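Local structure of translation initiation factor 6 (Methanocaldococcus jannaschii, 1G61) at residues P13-V17 with G197-I201; E24-I30 with T46-N52; L71-I75 with S102-L107; G108-L112 with P148-S152. The protein binds the large (50S) ribosomal subunit and prevents it from joining the small (30S) subunit to form the 70S initiation complex. All coordinates share one frame; numbering follows the deposited sequence.

Interaction 1 (P13-V17 with G197-I201); sequences PTIGV and GACII
An inverse gamma turn centred on Thr14 leads into the short helix 15-18 and packs against the chain entering strand 200-202, and Ala198 O is the hub of the meeting. Gly16 N donates to this oxygen over 2.9 Å, a bent bond (131° at the hydrogen) whose donor stands above the carbonyl plane; Val17 N adds a weak second bond to the same atom. Gly16 suits its place because a side chain would head straight into the 197-198 backbone. With none, Gly16 CA comes within 3.3 Å of Gly197 O in a CA-H...O contact. Two apolar patches flank the hub. On one, the small methyl of Ala198 touches both Thr14 CG2 and Val17 CG2, 4.0 Å from each. Thr14 CG2 lies there because it is anti to the backbone N, which turns OG1 away from Ala198. On the other, the buried, branched chains of Ile15 and Ile201 cross at about a right angle, Ile15 CG2 resting 3.9 Å from Ile201 CG1. Strand 200-202 in turn pairs with 207-210, which places the contact beside what is probably the velcro closure of the alpha-beta propeller, the pairing of 4-7 with 207-210.

Interaction 2 (E24-I30 with T46-N52); sequences EITLLPI and TKCLQTN
Strands 25-28 and 47-50 run parallel, 4.6 Å apart and twisted by 23°, with Ile25 opposite Lys47 and Leu28 opposite Gln50, as the two strands of a beta-alpha-beta unit connected through helix 34-44. Five backbone hydrogen bonds join them, from Lys47 N to Glu24 O through to Thr51 N to Leu28 O. The two faces differ in character. Leu27 and Leu49 share one: Leu27 CD2 reaches across to Leu49 CB at 4.0 Å, and helix 78-90 packs on Leu49 from this face. On the other, Cys48 SG, slim enough for the site beneath helix 34-44, touches Thr26 CB (3.8 Å) and Leu28 CD1 (3.9 Å). Next to it the hydroxyls of Thr26 and Thr46 are hydrogen-bonded at 2.7 Å, OG1 to OG1, from side chains set at about a right angle. Thr46 OG1 lies between its own N and carbonyl carbon (chi1 50°), aimed at Thr26. A valine in place of Thr46 lacks this hydroxyl and would probably leave Thr26 OG1 with Thr21 alone of its two hydroxyl partners. Where the strands end, one water takes a bond from Ile30 N and gives others to Thr51 O and Asn52 OD1, the last 2.7 Å long.

Interaction 3 (L71-I75 with S102-L107); sequences LLPKI and SKNTAL
Apolar packing backed by water bridges joins the last part of strand 69-73 and the residues after it, Lys74 and Ile75, to the loop 102-107 that leads from strand 96-100 into the short helix 107-110 of this alpha-beta propeller. Leu107, the first helical residue, supplies the buried part. Its CD1 lies over the Leu72-Pro73 peptide, 3.4 Å from Leu72 C, and also meets Leu71 CB at 4.0 Å; a long branched side chain is suited to such a reach from a helix start to a neighbouring strand. Pro73, which has no N-H to offer, presents its ring instead: CB sits 3.4 Å from Thr105 O and close to Thr105 CB. Further out Thr105 turns its methyl to Ile75, CG2 to CG2, the two side chains crossing at about a right angle. The loop holds its shape through bonds of its own. Asn104 OD1 accepts from Ala106 N in an Asx turn, and Ser102 OG donates to Asn104 O. At the exposed rim Lys74, extended beyond CG, lays its methylenes along the loop, with CE 3.4 Å from Ser102 O. Direct hydrogen bonds between the segments are absent, and water stands in for them: one links Lys74 N with Ser102 O, while a second accepts from Lys74 NZ at 3.0 Å and donates to Lys103 O at 2.7 Å.

Interaction 4 (G108-L112 with P148-S152); sequences GNLIL and PTVGS
Gly151 packs tightly against the end of helix 107-110 of the alpha-beta propeller, just after an inverse gamma turn centred on Thr149. Its N donates to Asn109 O at 2.9 Å, from above the carbonyl plane and with a bent angle of 131°, and Ser152 N makes a weak bond to the same oxygen, from which Thr149 CB stands 3.5 Å away. Glycine fits because the hydrogens of its CA are all that the gap admits: CA lies 3.3 Å from Gly108 O and 3.5 Å from Ile111 O, where any side chain would collide with both carbonyls. Beside it, buried Val150 holds CG2 between its own N and carbonyl carbon (chi1 -61° for CG1), which sets that methyl 3.4 Å from Leu110 O and within packing distance of Leu112 CB. Leu112, in strand 111-113, points toward 148-152 and sets CD2 near Val150 O. The outer side is looser and more polar. Pro148 is exposed and meets Leu110 CD2 only distantly, through its carbonyl oxygen. The side chains of Asn109 and Ser152 lie together without a hydrogen bond: Asn109 ND2 is 3.2 Å from Ser152 OG, but its hydrogens are not aimed there, and ND2 is hydrogen-bonded to Ser61 OG.

Along the chain, interaction 1 spans the others: 13-17 comes first and 197-201 last, with interactions 2, 3 and 4 following one another between them. Interactions 3 and 4 share helix 107-110, their segments 102-107 and 108-112 being continuous, and they touch where Leu71 CD1 packs on Ile111 CD1 at 3.7 Å. Interactions 1 and 2 meet through Ile201 CD1 and Thr26 CG2. The centres of interactions 2 and 4 lie about 19 Å apart on opposite sides of the chain's centre. Interactions 1 and 4, about 12 Å apart, repeat one design, a threonine-centred turn followed by a glycine bonded to a carbonyl, consistent with the internal pseudosymmetry of this propeller.

Interaction 1 (P13-V17 with G197-I201)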
loop_
_atom_site.group_PDB
_atom_site.type_symbol
_atom_site.label_atom_id
_atom_site.label_comp_id
_atom_site.label_asym_id
_atom_site.label_seq_id
_atom_site.Cartn_x
_atom_site.Cartn_y
_atom_site.Cartn_z
ATOM N N PRO A 13 2.965 15.528 -0.825
ATOM C CA PRO A 13 3.711 14.562 -1.630
ATOM C C PRO A 13 3.681 13.141 -1.078
ATOM O O PRO A 13 4.147 12.203 -1.752
ATOM C CB PRO A 13 5.150 15.082 -1.561
ATOM C CG PRO A 13 5.210 15.714 -0.194
ATOM C CD PRO A 13 3.836 16.345 0.051
ATOM N N THR A 14 3.161 12.954 0.113
ATOM C CA THR A 14 3.158 11.693 0.856
ATOM C C THR A 14 2.014 10.826 0.405
ATOM O O THR A 14 1.124 10.556 1.199
ATOM C CB THR A 14 2.949 12.042 2.351
ATOM O OG1 THR A 14 3.647 13.246 2.615
ATOM C CG2 THR A 14 3.588 10.979 3.174
ATOM N N ILE A 15 1.998 10.414 -0.876
ATOM C CA ILE A 15 0.905 9.673 -1.530
ATOM C C ILE A 15 0.490 8.430 -0.789
ATOM O O ILE A 15 -0.712 8.134 -0.684
ATOM C CB ILE A 15 1.313 9.253 -3.010
ATOM C CG1 ILE A 15 1.744 10.435 -3.850
ATOM C CG2 ILE A 15 0.222 8.450 -3.696
ATOM C CD1 ILE A 15 0.745 11.635 -3.660
ATOM N N GLY A 16 1.468 7.671 -0.298
ATOM C CA GLY A 16 1.245 6.374 0.335
ATOM C C GLY A 16 0.596 6.464 1.716
ATOM O O GLY A 16 -0.002 5.490 2.186
ATOM N N VAL A 17 0.725 7.625 2.404
ATOM C CA VAL A 17 -0.038 7.806 3.654
ATOM C C VAL A 17 -1.502 8.035 3.360
ATOM O O VAL A 17 -2.398 7.698 4.127
ATOM C CB VAL A 17 0.551 9.004 4.403
ATOM C CG1 VAL A 17 -0.328 9.558 5.526
ATOM C CG2 VAL A 17 1.912 8.587 4.982
ATOM N N GLY A 197 7.262 3.583 1.102
ATOM C CA GLY A 197 5.845 3.219 1.159
ATOM C C GLY A 197 4.972 4.437 1.489
ATOM O O GLY A 197 3.802 4.466 1.125
ATOM N N ALA A 198 5.502 5.453 2.127
ATOM C CA ALA A 198 4.752 6.677 2.402
ATOM C C ALA A 198 4.653 7.528 1.149
ATOM O O ALA A 198 3.840 8.466 1.144
ATOM C CB ALA A 198 5.423 7.485 3.519
ATOM N N CYS A 199 5.402 7.242 0.091
ATOM C CA CYS A 199 5.569 8.164 -1.039
ATOM C C CYS A 199 4.978 7.669 -2.351
ATOM O O CYS A 199 4.924 8.444 -3.323
ATOM C CB CYS A 199 7.079 8.390 -1.306
ATOM S SG CYS A 199 7.954 9.108 0.112
ATOM N N ILE A 200 4.565 6.422 -2.428
ATOM C CA ILE A 200 4.237 5.774 -3.704
ATOM C C ILE A 200 3.086 4.790 -3.502
ATOM O O ILE A 200 3.053 4.080 -2.509
ATOM C CB ILE A 200 5.424 4.942 -4.192
ATOM C CG1 ILE A 200 6.688 5.792 -4.451
ATOM C CG2 ILE A 200 5.050 4.131 -5.432
ATOM C CD1 ILE A 200 7.942 4.984 -4.627
ATOM N N ILE A 201 2.160 4.770 -4.442
ATOM C CA ILE A 201 1.247 3.619 -4.547
ATOM C C ILE A 201 1.450 3.014 -5.934
ATOM O O ILE A 201 1.695 3.708 -6.932
ATOM C CB ILE A 201 -0.220 3.996 -4.284
ATOM C CG1 ILE A 201 -0.745 5.011 -5.309
ATOM C CG2 ILE A 201 -0.413 4.507 -2.859
ATOM C CD1 ILE A 201 -2.222 5.324 -5.195
#

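Interaction 2 (E24-I30 with T46-N52)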
loop_
_atom_site.group_PDB
_atom_site.type_symbol
_atom_site.label_atom_id
_atom_site.label_comp_id
_atom_site.label_asym_id
_atom_site.label_seq_id
_atom_site.Cartn_x
_atom_site.Cartn_y
_atom_site.Cartn_z
ATOM N N GLU A 24 -7.213 -3.996 -8.452
ATOM C CA GLU A 24 -8.612 -3.727 -8.829
ATOM C C GLU A 24 -9.165 -2.442 -8.269
ATOM O O GLU A 24 -10.004 -1.785 -8.934
ATOM C CB GLU A 24 -9.517 -4.904 -8.435
ATOM C CG GLU A 24 -9.150 -6.213 -9.133
ATOM C CD GLU A 24 -8.038 -7.098 -8.591
ATOM O OE1 GLU A 24 -7.599 -7.030 -7.379
ATOM O OE2 GLU A 24 -7.516 -7.970 -9.379
ATOM N N ILE A 25 -8.731 -2.045 -7.072
ATOM C CA ILE A 25 -9.325 -0.854 -6.432
ATOM C C ILE A 25 -8.240 0.073 -5.919
ATOM O O ILE A 25 -7.135 -0.355 -5.623
ATOM C CB ILE A 25 -10.237 -1.229 -5.237
ATOM C CG1 ILE A 25 -9.517 -1.805 -4.003
ATOM C CG2 ILE A 25 -11.385 -2.109 -5.734
ATOM C CD1 ILE A 25 -10.438 -2.091 -2.821
ATOM N N THR A 26 -8.562 1.342 -5.773
ATOM C CA THR A 26 -7.745 2.320 -5.125
ATOM C C THR A 26 -8.586 3.128 -4.155
ATOM O O THR A 26 -9.664 3.553 -4.549
ATOM C CB THR A 26 -7.111 3.279 -6.165
ATOM O OG1 THR A 26 -6.423 2.484 -7.162
ATOM C CG2 THR A 26 -6.153 4.216 -5.458
ATOM N N LEU A 27 -8.110 3.271 -2.926
ATOM C CA LEU A 27 -8.800 4.082 -1.918
ATOM C C LEU A 27 -8.067 5.403 -1.806
ATOM O O LEU A 27 -6.832 5.396 -1.684
ATOM C CB LEU A 27 -8.867 3.383 -0.556
ATOM C CG LEU A 27 -9.435 1.953 -0.523
ATOM C CD1 LEU A 27 -9.718 1.560 0.919
ATOM C CD2 LEU A 27 -10.705 1.764 -1.293
ATOM N N LEU A 28 -8.832 6.500 -1.853
ATOM C CA LEU A 28 -8.277 7.833 -1.953
ATOM C C LEU A 28 -8.917 8.777 -0.954
ATOM O O LEU A 28 -10.045 8.538 -0.493
ATOM C CB LEU A 28 -8.507 8.422 -3.367
ATOM C CG LEU A 28 -7.793 7.695 -4.521
ATOM C CD1 LEU A 28 -8.307 8.151 -5.862
ATOM C CD2 LEU A 28 -6.275 7.908 -4.389
ATOM N N PRO A 29 -8.261 9.867 -0.593
ATOM C CA PRO A 29 -8.887 10.831 0.348
ATOM C C PRO A 29 -10.065 11.567 -0.266
ATOM O O PRO A 29 -10.054 11.811 -1.466
ATOM C CB PRO A 29 -7.755 11.804 0.658
ATOM C CG PRO A 29 -6.657 11.500 -0.247
ATOM C CD PRO A 29 -6.925 10.264 -1.015
ATOM N N ILE A 30 -11.036 11.919 0.605
ATOM C CA ILE A 30 -12.216 12.616 0.073
ATOM C C ILE A 30 -11.899 14.005 -0.447
ATOM O O ILE A 30 -12.713 14.538 -1.221
ATOM C CB ILE A 30 -13.343 12.740 1.149
ATOM C CG1 ILE A 30 -12.928 13.538 2.406
ATOM C CG2 ILE A 30 -13.849 11.348 1.498
ATOM C CD1 ILE A 30 -14.144 13.744 3.326
ATOM N N THR A 46 -7.764 1.160 -12.179
ATOM C CA THR A 46 -8.527 0.646 -11.049
ATOM C C THR A 46 -9.861 1.385 -10.906
ATOM O O THR A 46 -10.006 2.457 -11.516
ATOM C CB THR A 46 -7.777 0.870 -9.714
ATOM O OG1 THR A 46 -7.388 2.243 -9.702
ATOM C CG2 THR A 46 -6.555 -0.022 -9.617
ATOM N N LYS A 47 -10.765 0.866 -10.112
ATOM C CA LYS A 47 -11.951 1.520 -9.605
ATOM C C LYS A 47 -11.566 2.250 -8.309
ATOM O O LYS A 47 -10.979 1.640 -7.412
ATOM C CB LYS A 47 -13.098 0.537 -9.390
ATOM C CG LYS A 47 -13.617 -0.084 -10.688
ATOM C CD LYS A 47 -14.521 0.885 -11.447
ATOM C CE LYS A 47 -15.126 0.261 -12.708
ATOM N NZ LYS A 47 -16.121 1.182 -13.339
ATOM N N CYS A 48 -11.876 3.525 -8.241
ATOM C CA CYS A 48 -11.424 4.371 -7.151
ATOM C C CYS A 48 -12.583 4.708 -6.229
ATOM O O CYS A 48 -13.657 5.080 -6.700
ATOM C CB CYS A 48 -10.830 5.660 -7.692
ATOM S SG CYS A 48 -9.229 5.436 -8.473
ATOM N N LEU A 49 -12.348 4.580 -4.949
ATOM C CA LEU A 49 -13.294 5.015 -3.925
ATOM C C LEU A 49 -12.666 6.110 -3.070
ATOM O O LEU A 49 -11.554 5.891 -2.531
ATOM C CB LEU A 49 -13.659 3.847 -2.988
ATOM C CG LEU A 49 -14.513 4.256 -1.782
ATOM C CD1 LEU A 49 -15.885 4.776 -2.223
ATOM C CD2 LEU A 49 -14.662 3.090 -0.798
ATOM N N GLN A 50 -13.351 7.241 -2.929
ATOM C CA GLN A 50 -12.936 8.258 -1.968
ATOM C C GLN A 50 -13.676 8.006 -0.667
ATOM O O GLN A 50 -14.900 7.942 -0.641
ATOM C CB GLN A 50 -13.281 9.663 -2.487
ATOM C CG GLN A 50 -12.382 10.010 -3.693
ATOM C CD GLN A 50 -12.623 11.433 -4.170
ATOM O OE1 GLN A 50 -11.982 12.387 -3.649
ATOM N NE2 GLN A 50 -13.517 11.614 -5.107
ATOM N N THR A 51 -12.931 7.848 0.438
ATOM C CA THR A 51 -13.525 7.548 1.732
ATOM C C THR A 51 -12.595 8.026 2.832
ATOM O O THR A 51 -11.374 8.073 2.677
ATOM C CB THR A 51 -13.839 6.046 1.858
ATOM O OG1 THR A 51 -14.594 5.818 3.072
ATOM C CG2 THR A 51 -12.596 5.167 1.963
ATOM N N ASN A 52 -13.159 8.356 3.993
ATOM C CA ASN A 52 -12.416 8.442 5.224
ATOM C C ASN A 52 -12.257 7.058 5.842
ATOM O O ASN A 52 -13.055 6.150 5.541
ATOM C CB ASN A 52 -13.171 9.304 6.249
ATOM C CG ASN A 52 -13.211 10.797 5.940
ATOM O OD1 ASN A 52 -12.374 11.328 5.226
ATOM N ND2 ASN A 52 -14.222 11.437 6.523
HETATM O O HOH W 1 -10.679 10.711 3.180
#

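Interaction 3 (L71-I75 with S102-L107)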
loop_
_atom_site.group_PDB
_atom_site.type_symbol
_atom_site.label_atom_id
_atom_site.label_comp_id
_atom_site.label_asym_id
_atom_site.label_seq_id
_atom_site.Cartn_x
_atom_site.Cartn_y
_atom_site.Cartn_z
ATOM N N LEU A 71 -8.191 -4.914 5.058
ATOM C CA LEU A 71 -8.035 -4.830 6.524
ATOM C C LEU A 71 -8.320 -3.395 6.989
ATOM O O LEU A 71 -7.766 -2.437 6.427
ATOM C CB LEU A 71 -6.625 -5.201 6.956
ATOM C CG LEU A 71 -6.064 -6.499 6.416
ATOM C CD1 LEU A 71 -4.654 -6.741 6.974
ATOM C CD2 LEU A 71 -6.968 -7.663 6.784
ATOM N N LEU A 72 -9.140 -3.272 8.019
ATOM C CA LEU A 72 -9.520 -1.953 8.538
ATOM C C LEU A 72 -9.198 -1.938 10.028
ATOM O O LEU A 72 -9.311 -2.967 10.699
ATOM C CB LEU A 72 -10.999 -1.740 8.287
ATOM C CG LEU A 72 -11.377 -1.607 6.813
ATOM C CD1 LEU A 72 -12.895 -1.733 6.651
ATOM C CD2 LEU A 72 -10.880 -0.282 6.247
ATOM N N PRO A 73 -8.859 -0.770 10.575
ATOM C CA PRO A 73 -8.567 -0.642 12.001
ATOM C C PRO A 73 -9.852 -0.542 12.805
ATOM O O PRO A 73 -10.969 -0.301 12.286
ATOM C CB PRO A 73 -7.771 0.680 12.038
ATOM C CG PRO A 73 -8.455 1.533 10.998
ATOM C CD PRO A 73 -8.699 0.528 9.869
ATOM N N LYS A 74 -9.682 -0.701 14.148
ATOM C CA LYS A 74 -10.855 -0.739 15.013
ATOM C C LYS A 74 -11.602 0.590 15.025
ATOM O O LYS A 74 -12.763 0.626 15.458
ATOM C CB LYS A 74 -10.449 -1.149 16.440
ATOM C CG LYS A 74 -9.534 -0.125 17.119
ATOM C CD LYS A 74 -9.088 -0.635 18.485
ATOM C CE LYS A 74 -8.077 0.313 19.117
ATOM N NZ LYS A 74 -7.977 0.120 20.592
ATOM N N ILE A 75 -10.965 1.678 14.615
ATOM C CA ILE A 75 -11.592 3.000 14.638
ATOM C C ILE A 75 -12.459 3.213 13.412
ATOM O O ILE A 75 -13.052 4.297 13.287
ATOM C CB ILE A 75 -10.502 4.095 14.760
ATOM C CG1 ILE A 75 -9.457 4.078 13.631
ATOM C CG2 ILE A 75 -9.828 4.101 16.132
ATOM C CD1 ILE A 75 -8.531 5.299 13.651
ATOM N N SER A 102 -6.267 -4.235 16.576
ATOM C CA SER A 102 -5.030 -3.885 17.256
ATOM C C SER A 102 -5.072 -2.518 17.923
ATOM O O SER A 102 -5.758 -1.598 17.448
ATOM C CB SER A 102 -3.900 -3.948 16.185
ATOM O OG SER A 102 -4.273 -3.190 15.002
ATOM N N LYS A 103 -4.293 -2.359 19.016
ATOM C CA LYS A 103 -4.202 -1.050 19.645
ATOM C C LYS A 103 -3.516 -0.044 18.736
ATOM O O LYS A 103 -3.837 1.133 18.783
ATOM C CB LYS A 103 -3.491 -1.155 20.994
ATOM C CG LYS A 103 -4.312 -1.818 22.107
ATOM C CD LYS A 103 -3.534 -2.010 23.394
ATOM C CE LYS A 103 -4.325 -2.593 24.567
ATOM N NZ LYS A 103 -5.197 -1.498 25.091
ATOM N N ASN A 104 -2.574 -0.516 17.926
ATOM C CA ASN A 104 -1.940 0.326 16.914
ATOM C C ASN A 104 -2.813 0.261 15.666
ATOM O O ASN A 104 -2.875 -0.782 15.027
ATOM C CB ASN A 104 -0.511 -0.153 16.625
ATOM C CG ASN A 104 0.266 0.855 15.802
ATOM O OD1 ASN A 104 -0.327 1.665 15.065
ATOM N ND2 ASN A 104 1.598 0.842 15.876
ATOM N N THR A 105 -3.446 1.383 15.325
ATOM C CA THR A 105 -4.416 1.404 14.226
ATOM C C THR A 105 -3.785 1.640 12.854
ATOM O O THR A 105 -4.504 1.628 11.864
ATOM C CB THR A 105 -5.486 2.486 14.456
ATOM O OG1 THR A 105 -4.770 3.732 14.627
ATOM C CG2 THR A 105 -6.271 2.174 15.700
ATOM N N ALA A 106 -2.456 1.830 12.793
ATOM C CA ALA A 106 -1.791 2.189 11.514
ATOM C C ALA A 106 -1.477 0.958 10.675
ATOM O O ALA A 106 -0.312 0.647 10.384
ATOM C CB ALA A 106 -0.538 3.021 11.800
ATOM N N LEU A 107 -2.530 0.211 10.316
ATOM C CA LEU A 107 -2.332 -1.078 9.663
ATOM C C LEU A 107 -1.497 -0.953 8.379
ATOM O O LEU A 107 -0.670 -1.846 8.106
ATOM C CB LEU A 107 -3.666 -1.728 9.305
ATOM C CG LEU A 107 -4.641 -1.919 10.469
ATOM C CD1 LEU A 107 -5.906 -2.594 9.961
ATOM C CD2 LEU A 107 -4.004 -2.726 11.624
HETATM O O HOH W 2 -6.964 -1.261 14.965
HETATM O O HOH W 3 -5.642 1.970 20.642
#

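Interaction 4 (G108-L112 with P148-S152)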
loop_
_atom_site.group_PDB
_atom_site.type_symbol
_atom_site.label_atom_id
_atom_site.label_comp_id
_atom_site.label_asym_id
_atom_site.label_seq_id
_atom_site.Cartn_x
_atom_site.Cartn_y
_atom_site.Cartn_z
ATOM N N GLY A 108 -1.730 0.107 7.618
ATOM C CA GLY A 108 -0.990 0.294 6.369
ATOM C C GLY A 108 0.474 0.556 6.583
ATOM O O GLY A 108 1.316 0.272 5.732
ATOM N N ASN A 109 0.855 1.127 7.747
ATOM C CA ASN A 109 2.258 1.320 8.086
ATOM C C ASN A 109 2.884 -0.006 8.552
ATOM O O ASN A 109 4.104 -0.162 8.441
ATOM C CB ASN A 109 2.393 2.334 9.204
ATOM C CG ASN A 109 2.079 3.778 8.895
ATOM O OD1 ASN A 109 2.089 4.595 9.822
ATOM N ND2 ASN A 109 1.809 4.072 7.644
ATOM N N LEU A 110 2.049 -0.885 9.091
ATOM C CA LEU A 110 2.543 -2.099 9.778
ATOM C C LEU A 110 2.512 -3.371 8.936
ATOM O O LEU A 110 3.011 -4.421 9.371
ATOM C CB LEU A 110 1.693 -2.333 11.032
ATOM C CG LEU A 110 1.762 -1.237 12.082
ATOM C CD1 LEU A 110 0.651 -1.463 13.092
ATOM C CD2 LEU A 110 3.114 -1.249 12.767
ATOM N N ILE A 111 1.900 -3.313 7.750
ATOM C CA ILE A 111 1.696 -4.499 6.916
ATOM C C ILE A 111 2.060 -4.153 5.475
ATOM O O ILE A 111 1.704 -3.054 4.985
ATOM C CB ILE A 111 0.226 -4.950 6.998
ATOM C CG1 ILE A 111 -0.148 -5.303 8.447
ATOM C CG2 ILE A 111 -0.056 -6.104 6.030
ATOM C CD1 ILE A 111 -1.651 -5.526 8.668
ATOM N N LEU A 112 2.695 -5.089 4.811
ATOM C CA LEU A 112 3.114 -4.932 3.424
ATOM C C LEU A 112 2.664 -6.173 2.659
ATOM O O LEU A 112 3.155 -7.249 2.997
ATOM C CB LEU A 112 4.624 -4.781 3.391
ATOM C CG LEU A 112 5.332 -4.633 2.066
ATOM C CD1 LEU A 112 5.025 -3.270 1.445
ATOM C CD2 LEU A 112 6.840 -4.774 2.291
ATOM N N PRO A 148 10.101 -1.616 12.095
ATOM C CA PRO A 148 8.905 -2.450 12.147
ATOM C C PRO A 148 7.746 -1.894 11.315
ATOM O O PRO A 148 6.789 -2.654 11.057
ATOM C CB PRO A 148 8.585 -2.484 13.644
ATOM C CG PRO A 148 9.030 -1.117 14.112
ATOM C CD PRO A 148 10.289 -0.818 13.327
ATOM N N THR A 149 7.805 -0.633 10.862
ATOM C CA THR A 149 6.762 -0.085 9.947
ATOM C C THR A 149 7.054 -0.531 8.530
ATOM O O THR A 149 7.455 0.248 7.654
ATOM C CB THR A 149 6.675 1.429 10.118
ATOM O OG1 THR A 149 8.028 1.965 10.070
ATOM C CG2 THR A 149 6.044 1.807 11.448
ATOM N N VAL A 150 6.853 -1.828 8.272
ATOM C CA VAL A 150 7.236 -2.392 6.956
ATOM C C VAL A 150 6.431 -1.821 5.817
ATOM O O VAL A 150 6.979 -1.718 4.738
ATOM C CB VAL A 150 7.134 -3.937 7.024
ATOM C CG1 VAL A 150 8.092 -4.482 8.099
ATOM C CG2 VAL A 150 5.713 -4.413 7.282
ATOM N N GLY A 151 5.171 -1.431 6.089
ATOM C CA GLY A 151 4.364 -0.810 5.033
ATOM C C GLY A 151 4.809 0.578 4.706
ATOM O O GLY A 151 4.654 1.030 3.584
ATOM N N SER A 152 5.397 1.321 5.644
ATOM C CA SER A 152 5.918 2.652 5.353
ATOM C C SER A 152 7.250 2.556 4.607
ATOM O O SER A 152 7.602 3.504 3.914
ATOM C CB SER A 152 6.169 3.441 6.629
ATOM O OG SER A 152 4.960 3.643 7.371
#